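Local coordinates for sensor protein PfeS (Pseudomonas aeruginosa, PDB 3KYZ) that acts as the membrane-bound sensor histidine kinase of a two-component system and may activate its partner PfeR by phosphorylation, represented here by its predicted periplasmic sensor domain, at residues L49-P62 against E110-L122. Sequence-based numbering, arbitrary orientation.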
loop_
_atom_site.group_PDB
_atom_site.type_symbol
_atom_site.label_atom_id
_atom_site.label_comp_id
_atom_site.label_asym_id
_atom_site.label_seq_id
_atom_site.Cartn_x
_atom_site.Cartn_y
_atom_site.Cartn_z
ATOM N N LEU A 49 -10.120 -18.657 5.099
ATOM C CA LEU A 49 -10.775 -17.401 5.446
ATOM C C LEU A 49 -11.471 -16.801 4.230
ATOM O O LEU A 49 -12.577 -16.274 4.334
ATOM C CB LEU A 49 -9.785 -16.402 6.043
ATOM C CG LEU A 49 -10.401 -15.081 6.508
ATOM C CD1 LEU A 49 -11.519 -15.340 7.520
ATOM C CD2 LEU A 49 -9.333 -14.161 7.104
ATOM N N SER A 50 -10.812 -16.878 3.080
ATOM C CA SER A 50 -11.397 -16.387 1.846
ATOM C C SER A 50 -12.723 -17.086 1.547
ATOM O O SER A 50 -13.701 -16.451 1.150
ATOM C CB SER A 50 -10.427 -16.580 0.683
ATOM O OG SER A 50 -10.992 -16.058 -0.495
ATOM N N ALA A 51 -12.752 -18.398 1.731
ATOM C CA ALA A 51 -13.970 -19.161 1.474
ATOM C C ALA A 51 -15.050 -18.827 2.497
ATOM O O ALA A 51 -16.223 -18.662 2.156
ATOM C CB ALA A 51 -13.677 -20.650 1.483
ATOM N N LYS A 52 -14.653 -18.736 3.759
ATOM C CA LYS A 52 -15.613 -18.468 4.821
ATOM C C LYS A 52 -16.308 -17.121 4.632
ATOM O O LYS A 52 -17.526 -17.025 4.743
ATOM C CB LYS A 52 -14.938 -18.498 6.191
ATOM C CG LYS A 52 -15.909 -18.260 7.332
ATOM C CD LYS A 52 -15.209 -18.177 8.680
ATOM C CE LYS A 52 -16.216 -17.913 9.787
ATOM N NZ LYS A 52 -15.517 -17.702 11.064
ATOM N N GLU A 53 -15.521 -16.089 4.337
ATOM C CA GLU A 53 -16.037 -14.724 4.268
ATOM C C GLU A 53 -16.357 -14.290 2.845
ATOM O O GLU A 53 -16.765 -13.150 2.617
ATOM C CB GLU A 53 -15.043 -13.748 4.903
ATOM C CG GLU A 53 -14.936 -13.884 6.418
ATOM C CD GLU A 53 -16.148 -13.352 7.151
ATOM O OE1 GLU A 53 -17.043 -12.755 6.504
ATOM O OE2 GLU A 53 -16.202 -13.529 8.388
ATOM N N ASP A 54 -16.160 -15.200 1.894
ATOM C CA ASP A 54 -16.455 -14.941 0.489
ATOM C C ASP A 54 -15.827 -13.622 0.050
ATOM O O ASP A 54 -16.499 -12.747 -0.500
ATOM C CB ASP A 54 -17.971 -14.925 0.252
ATOM C CG ASP A 54 -18.332 -14.907 -1.223
ATOM O OD1 ASP A 54 -17.499 -15.350 -2.046
ATOM O OD2 ASP A 54 -19.450 -14.455 -1.558
ATOM N N THR A 55 -14.529 -13.485 0.299
ATOM C CA THR A 55 -13.847 -12.236 0.014
ATOM C C THR A 55 -12.357 -12.480 -0.180
ATOM O O THR A 55 -11.824 -13.517 0.244
ATOM C CB THR A 55 -14.068 -11.215 1.151
ATOM O OG1 THR A 55 -13.700 -9.908 0.696
ATOM C CG2 THR A 55 -13.254 -11.576 2.389
ATOM N N TRP A 56 -11.687 -11.535 -0.829
ATOM C CA TRP A 56 -10.252 -11.660 -1.048
ATOM C C TRP A 56 -9.476 -11.515 0.265
ATOM O O TRP A 56 -9.766 -10.641 1.080
ATOM C CB TRP A 56 -9.765 -10.635 -2.068
ATOM C CG TRP A 56 -8.322 -10.828 -2.444
ATOM C CD1 TRP A 56 -7.822 -11.731 -3.338
ATOM C CD2 TRP A 56 -7.196 -10.105 -1.934
ATOM N NE1 TRP A 56 -6.454 -11.609 -3.423
ATOM C CE2 TRP A 56 -6.045 -10.622 -2.566
ATOM C CE3 TRP A 56 -7.048 -9.072 -1.005
ATOM C CZ2 TRP A 56 -4.766 -10.135 -2.305
ATOM C CZ3 TRP A 56 -5.784 -8.589 -0.749
ATOM C CH2 TRP A 56 -4.656 -9.120 -1.397
ATOM N N VAL A 57 -8.476 -12.374 0.446
ATOM C CA VAL A 57 -7.651 -12.371 1.643
ATOM C C VAL A 57 -6.197 -12.563 1.236
ATOM O O VAL A 57 -5.913 -13.289 0.277
ATOM C CB VAL A 57 -8.052 -13.534 2.593
ATOM C CG1 VAL A 57 -7.051 -13.669 3.736
ATOM C CG2 VAL A 57 -9.464 -13.326 3.111
ATOM N N ALA A 58 -5.279 -11.914 1.950
ATOM C CA ALA A 58 -3.852 -12.202 1.792
ATOM C C ALA A 58 -3.146 -12.091 3.139
ATOM O O ALA A 58 -3.567 -11.314 3.997
ATOM C CB ALA A 58 -3.204 -11.259 0.770
ATOM N N LEU A 59 -2.102 -12.892 3.331
ATOM C CA LEU A 59 -1.185 -12.711 4.447
ATOM C C LEU A 59 0.100 -12.227 3.821
ATOM O O LEU A 59 0.647 -12.896 2.952
ATOM C CB LEU A 59 -0.937 -14.032 5.183
ATOM C CG LEU A 59 -2.008 -14.427 6.205
ATOM C CD1 LEU A 59 -3.359 -14.623 5.527
ATOM C CD2 LEU A 59 -1.591 -15.681 6.952
ATOM N N VAL A 60 0.569 -11.053 4.227
ATOM C CA VAL A 60 1.779 -10.504 3.603
ATOM C C VAL A 60 2.834 -10.142 4.628
ATOM O O VAL A 60 2.514 -9.811 5.776
ATOM C CB VAL A 60 1.498 -9.301 2.667
ATOM C CG1 VAL A 60 0.514 -9.690 1.567
ATOM C CG2 VAL A 60 0.989 -8.114 3.440
ATOM N N GLY A 61 4.093 -10.233 4.212
ATOM C CA GLY A 61 5.208 -9.989 5.102
ATOM C C GLY A 61 5.695 -8.551 5.080
ATOM O O GLY A 61 5.032 -7.666 4.520
ATOM N N PRO A 62 6.870 -8.311 5.685
ATOM C CA PRO A 62 7.419 -6.956 5.845
ATOM C C PRO A 62 7.745 -6.274 4.513
ATOM O O PRO A 62 7.786 -5.045 4.454
ATOM C CB PRO A 62 8.712 -7.176 6.642
ATOM C CG PRO A 62 8.700 -8.585 7.106
ATOM C CD PRO A 62 7.725 -9.355 6.281
ATOM N N GLU A 110 5.878 -6.674 13.016
ATOM C CA GLU A 110 6.965 -6.566 12.049
ATOM C C GLU A 110 7.093 -7.808 11.160
ATOM O O GLU A 110 7.781 -7.772 10.139
ATOM C CB GLU A 110 8.299 -6.254 12.740
ATOM C CG GLU A 110 8.987 -7.453 13.394
ATOM C CD GLU A 110 8.407 -7.830 14.748
ATOM O OE1 GLU A 110 7.324 -7.333 15.116
ATOM O OE2 GLU A 110 9.048 -8.629 15.458
ATOM N N GLN A 111 6.429 -8.898 11.538
ATOM C CA GLN A 111 6.506 -10.135 10.760
ATOM C C GLN A 111 5.469 -10.198 9.639
ATOM O O GLN A 111 5.616 -10.954 8.680
ATOM C CB GLN A 111 6.379 -11.361 11.662
ATOM C CG GLN A 111 7.578 -11.587 12.566
ATOM C CD GLN A 111 7.392 -12.778 13.484
ATOM O OE1 GLN A 111 6.560 -13.647 13.229
ATOM N NE2 GLN A 111 8.163 -12.821 14.565
ATOM N N GLY A 112 4.401 -9.422 9.761
ATOM C CA GLY A 112 3.411 -9.419 8.709
ATOM C C GLY A 112 2.056 -8.901 9.117
ATOM O O GLY A 112 1.874 -8.358 10.209
ATOM N N ARG A 113 1.100 -9.054 8.210
ATOM C CA ARG A 113 -0.243 -8.563 8.444
ATOM C C ARG A 113 -1.248 -9.410 7.688
ATOM O O ARG A 113 -0.905 -10.099 6.718
ATOM C CB ARG A 113 -0.360 -7.110 7.983
ATOM C CG ARG A 113 -0.304 -6.943 6.469
ATOM C CD ARG A 113 -0.307 -5.469 6.074
ATOM N NE ARG A 113 1.004 -4.855 6.286
ATOM C CZ ARG A 113 1.230 -3.543 6.339
ATOM N NH1 ARG A 113 0.227 -2.679 6.223
ATOM N NH2 ARG A 113 2.468 -3.092 6.510
ATOM N N LEU A 114 -2.486 -9.357 8.154
ATOM C CA LEU A 114 -3.623 -9.888 7.421
ATOM C C LEU A 114 -4.222 -8.753 6.600
ATOM O O LEU A 114 -4.411 -7.641 7.106
ATOM C CB LEU A 114 -4.674 -10.427 8.399
ATOM C CG LEU A 114 -6.019 -10.837 7.785
ATOM C CD1 LEU A 114 -5.840 -12.005 6.839
ATOM C CD2 LEU A 114 -7.024 -11.192 8.876
ATOM N N VAL A 115 -4.488 -9.021 5.325
ATOM C CA VAL A 115 -5.256 -8.104 4.496
ATOM C C VAL A 115 -6.550 -8.810 4.096
ATOM O O VAL A 115 -6.532 -9.950 3.624
ATOM C CB VAL A 115 -4.479 -7.667 3.238
ATOM C CG1 VAL A 115 -5.347 -6.749 2.366
ATOM C CG2 VAL A 115 -3.191 -6.963 3.638
ATOM N N ILE A 116 -7.677 -8.145 4.313
ATOM C CA ILE A 116 -8.965 -8.713 3.942
ATOM C C ILE A 116 -9.796 -7.642 3.258
ATOM O O ILE A 116 -9.923 -6.535 3.774
ATOM C CB ILE A 116 -9.702 -9.325 5.172
ATOM C CG1 ILE A 116 -11.030 -9.966 4.761
ATOM C CG2 ILE A 116 -9.914 -8.291 6.283
ATOM C CD1 ILE A 116 -11.571 -10.917 5.827
ATOM N N GLN A 117 -10.334 -7.947 2.083
ATOM C CA GLN A 117 -11.272 -7.010 1.477
ATOM C C GLN A 117 -12.545 -7.063 2.318
ATOM O O GLN A 117 -13.064 -8.139 2.608
ATOM C CB GLN A 117 -11.581 -7.338 0.018
ATOM C CG GLN A 117 -12.389 -6.224 -0.649
ATOM C CD GLN A 117 -12.429 -6.317 -2.162
ATOM O OE1 GLN A 117 -12.298 -7.397 -2.733
ATOM N NE2 GLN A 117 -12.606 -5.170 -2.821
ATOM N N LEU A 118 -13.029 -5.903 2.740
ATOM C CA LEU A 118 -14.146 -5.857 3.682
ATOM C C LEU A 118 -15.346 -6.631 3.149
ATOM O O LEU A 118 -15.802 -6.365 2.046
ATOM C CB LEU A 118 -14.561 -4.407 3.942
ATOM C CG LEU A 118 -15.527 -4.235 5.113
ATOM C CD1 LEU A 118 -14.813 -4.503 6.433
ATOM C CD2 LEU A 118 -16.126 -2.844 5.100
ATOM N N PRO A 119 -15.861 -7.598 3.927
ATOM C CA PRO A 119 -17.104 -8.256 3.503
ATOM C C PRO A 119 -18.241 -7.247 3.361
ATOM O O PRO A 119 -18.379 -6.351 4.192
ATOM C CB PRO A 119 -17.399 -9.222 4.656
ATOM C CG PRO A 119 -16.058 -9.533 5.225
ATOM C CD PRO A 119 -15.283 -8.230 5.127
ATOM N N GLU A 120 -19.051 -7.400 2.321
ATOM C CA GLU A 120 -20.085 -6.419 2.011
ATOM C C GLU A 120 -21.041 -6.150 3.177
ATOM O O GLU A 120 -21.505 -5.022 3.366
ATOM C CB GLU A 120 -20.869 -6.853 0.773
ATOM C CG GLU A 120 -21.886 -5.833 0.294
ATOM C CD GLU A 120 -22.735 -6.360 -0.845
ATOM O OE1 GLU A 120 -22.772 -7.595 -1.034
ATOM O OE2 GLU A 120 -23.367 -5.542 -1.549
ATOM N N ARG A 121 -21.331 -7.180 3.963
ATOM C CA ARG A 121 -22.301 -7.035 5.046
ATOM C C ARG A 121 -21.809 -6.111 6.159
ATOM O O ARG A 121 -22.607 -5.649 6.979
ATOM C CB ARG A 121 -22.675 -8.399 5.632
ATOM C CG ARG A 121 -21.623 -8.957 6.562
ATOM C CD ARG A 121 -22.026 -10.295 7.158
ATOM N NE ARG A 121 -20.965 -10.783 8.027
ATOM C CZ ARG A 121 -19.839 -11.334 7.587
ATOM N NH1 ARG A 121 -19.639 -11.489 6.286
ATOM N NH2 ARG A 121 -18.921 -11.745 8.450
ATOM N N LEU A 122 -20.503 -5.840 6.186
ATOM C CA LEU A 122 -19.904 -5.080 7.283
ATOM C C LEU A 122 -19.680 -3.607 6.962
ATOM O O LEU A 122 -19.146 -2.865 7.789
ATOM C CB LEU A 122 -18.567 -5.695 7.713
ATOM C CG LEU A 122 -18.552 -7.103 8.308
ATOM C CD1 LEU A 122 -17.139 -7.448 8.783
ATOM C CD2 LEU A 122 -19.552 -7.228 9.450
HETATM O O HOH W 1 -15.521 -8.062 -0.138
HETATM O O HOH W 2 -13.377 -9.910 -2.645
HETATM O O HOH W 3 3.525 -6.189 6.486
#
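Val57 pairs with Ile116 and Leu59 with Leu114 across an antiparallel strand pair, 57-60 with 113-117, their side chains on one face of the small three-stranded sheet of this Cache-clan sensor domain. Strand 113-117 is the central one and also pairs with 100-104. Reciprocal backbone bonds join Ala58 to Val115 and Val60 to Arg113. On the face that carries Val57 and Ile116, the sheet packs on helix 17-53. Leu49, from the last turns of that helix, reaches tip to tip toward Leu114, CD2 to CD1 at 4.1 Å, and crosses Ile116 at about a right angle. Leu114 CD1 also lies 3.7 Å from Val57 CG1, where the two side chains meet obliquely, while Val57 and Ile116 run side by side.

The other face carries Ala58, Val60, Arg113 and Val115, with the indole of Trp56, from the preceding loop, against Val115. Val115 CG1, anti to its own backbone nitrogen (chi1 178°), sits at the edge of the indole, 3.6 Å from Trp56 CZ3. The indole nitrogen hydrogen-bonds Glu76. Farther along, Val60 CG2 presses on the aliphatic Arg113 CG at 3.5 Å, and NH1 of Arg113 hydrogen-bonds Ser102.

Polar links continue past the paired strands: Glu53, at the end of the helix, meets Arg121, and Thr55, in the loop after it, meets Gln117 at the end of strand 113-117. Arg121, extended from CG to NE, presents NH1 and NH2 end-on to Glu53 OE1, each at 2.9 Å, with carboxylate and guanidinium planes only 11° apart. Tyr26 holds the other carboxylate oxygen, helping to fix the group's rotation. Thr55 OG1 donates to Gln117 O at 2.7 Å from 44° above the carbonyl plane, and accepts a bond from a water that also donates to Leu118 O.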